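Local coordinates for Sel1 repeat family protein (Pseudomonas aeruginosa, PDB 6LCH) that probably serves as an immunity protein that protects the bacterium against the type VI secretion effector PldB, at residues I234-K237 with L238-D241. Numbering follows the deposited sequence.
Sequences IYKK and LEAD
Lys236 and Glu239 meet through their charged ends on the exposed side of helix 225-240, in a weak salt bridge of 3.4 Å from Lys236 NZ to Glu239 OE2. The two side chains run alongside each other; bends at chi2 (-50°) and chi3 fold the lysine chain round toward the carboxylate, whereas the glutamate has CG anti to the backbone N (chi1 178°), which with the extended chain carries its carboxylate back toward Lys236. The same carboxylate crosses the end of Tyr235 one turn back, its plane nearly perpendicular to the ring, at 83°, but the model is too tight here for the exact placement to be trusted. The nearby lysine would be expected to favour the negative charge of Glu239.

A second charged pair, Lys237 and Asp241, communicates through solvent. Lys237 NZ gives a hydrogen bond of 3.2 Å to water 1, which in turn donates to Asp241 OD2 at 2.8 Å. Asp241 OD1 accepts a hydrogen bond from the backbone N of Asp243 and forms a salt bridge with Lys36, tying the helix end to the following loop and to a residue distant in sequence.

Apolar contact is confined to Ile234 and Leu238, which lie side by side, with Ile234 CG2 4.0 Å from Leu238 CD1. Both also touch Phe246 of the loop beyond, and Ile234 and Tyr235 pack on Ala202 of helix 199-208.

Backbone hydrogen bonds underlie all of this. Leu238 N reaches Ile234 O at 2.9 Å, and Glu239 N and Ala240 N bond to Tyr235 O and Lys236 O in turn. Asp241, the first residue to leave helical phi/psi, still gives its N-H to Lys237 O, closing the final turn. Such i to i+4 bonding, with side chains paired at three- and four-residue spacing, is characteristic of the C-terminal turns of an amphipathic alpha-helix, here packed against helix 199-208 in an all-helical Sel1 repeat protein.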
loop_
_atom_site.group_PDB
_atom_site.type_symbol
_atom_site.label_atom_id
_atom_site.label_comp_id
_atom_site.label_asym_id
_atom_site.label_seq_id
_atom_site.Cartn_x
_atom_site.Cartn_y
_atom_site.Cartn_z
ATOM N N ILE A 234 -16.068 -2.335 7.508
ATOM C CA ILE A 234 -15.217 -2.084 6.348
ATOM C C ILE A 234 -13.907 -2.842 6.495
ATOM O O ILE A 234 -13.402 -3.440 5.536
ATOM C CB ILE A 234 -14.981 -0.573 6.174
ATOM C CG1 ILE A 234 -16.194 0.095 5.529
ATOM C CG2 ILE A 234 -13.715 -0.310 5.362
ATOM C CD1 ILE A 234 -16.176 1.607 5.644
ATOM N N TYR A 235 -13.342 -2.838 7.705
ATOM C CA TYR A 235 -12.138 -3.616 7.956
ATOM C C TYR A 235 -12.381 -5.100 7.710
ATOM O O TYR A 235 -11.509 -5.795 7.177
ATOM C CB TYR A 235 -11.636 -3.374 9.380
ATOM C CG TYR A 235 -10.801 -4.506 9.929
ATOM C CD1 TYR A 235 -11.376 -5.493 10.714
ATOM C CD2 TYR A 235 -9.440 -4.590 9.662
ATOM C CE1 TYR A 235 -10.628 -6.529 11.215
ATOM C CE2 TYR A 235 -8.679 -5.628 10.164
ATOM C CZ TYR A 235 -9.283 -6.593 10.946
ATOM O OH TYR A 235 -8.549 -7.642 11.451
ATOM N N LYS A 236 -13.552 -5.612 8.086
ATOM C CA LYS A 236 -13.827 -7.014 7.797
ATOM C C LYS A 236 -13.995 -7.241 6.300
ATOM O O LYS A 236 -13.520 -8.248 5.766
ATOM C CB LYS A 236 -15.055 -7.489 8.569
ATOM C CG LYS A 236 -14.816 -7.581 10.062
ATOM C CD LYS A 236 -13.552 -8.359 10.348
ATOM C CE LYS A 236 -13.884 -9.796 10.693
ATOM N NZ LYS A 236 -12.661 -10.630 10.825
ATOM N N LYS A 237 -14.626 -6.294 5.601
ATOM C CA LYS A 237 -14.831 -6.443 4.164
ATOM C C LYS A 237 -13.504 -6.456 3.408
ATOM O O LYS A 237 -13.310 -7.267 2.494
ATOM C CB LYS A 237 -15.742 -5.322 3.672
ATOM C CG LYS A 237 -16.220 -5.415 2.246
ATOM C CD LYS A 237 -17.228 -6.539 1.992
ATOM C CE LYS A 237 -17.048 -7.132 0.566
ATOM N NZ LYS A 237 -15.787 -7.950 0.438
ATOM N N LEU A 238 -12.571 -5.575 3.785
ATOM C CA LEU A 238 -11.276 -5.537 3.109
ATOM C C LEU A 238 -10.408 -6.721 3.503
ATOM O O LEU A 238 -9.539 -7.139 2.731
ATOM C CB LEU A 238 -10.541 -4.239 3.429
ATOM C CG LEU A 238 -10.995 -2.946 2.769
ATOM C CD1 LEU A 238 -10.463 -1.765 3.556
ATOM C CD2 LEU A 238 -10.512 -2.888 1.333
ATOM N N GLU A 239 -10.619 -7.259 4.703
ATOM C CA GLU A 239 -9.896 -8.448 5.129
ATOM C C GLU A 239 -10.267 -9.669 4.297
ATOM O O GLU A 239 -9.415 -10.521 4.032
ATOM C CB GLU A 239 -10.169 -8.684 6.604
ATOM C CG GLU A 239 -9.548 -9.898 7.192
ATOM C CD GLU A 239 -9.253 -9.653 8.658
ATOM O OE1 GLU A 239 -8.771 -8.567 8.997
ATOM O OE2 GLU A 239 -9.553 -10.507 9.507
ATOM N N ALA A 240 -11.517 -9.770 3.853
ATOM C CA ALA A 240 -11.833 -10.854 2.932
ATOM C C ALA A 240 -11.475 -10.487 1.493
ATOM O O ALA A 240 -11.030 -11.348 0.727
ATOM C CB ALA A 240 -13.306 -11.241 3.051
ATOM N N ASP A 241 -11.624 -9.218 1.114
ATOM C CA ASP A 241 -11.285 -8.773 -0.241
ATOM C C ASP A 241 -10.494 -7.471 -0.188
ATOM O O ASP A 241 -11.067 -6.375 -0.159
ATOM C CB ASP A 241 -12.542 -8.619 -1.099
ATOM C CG ASP A 241 -12.238 -8.569 -2.586
ATOM O OD1 ASP A 241 -11.153 -8.079 -2.972
ATOM O OD2 ASP A 241 -13.092 -9.017 -3.377
HETATM O O HOH W 1 -15.698 -9.155 -2.509
#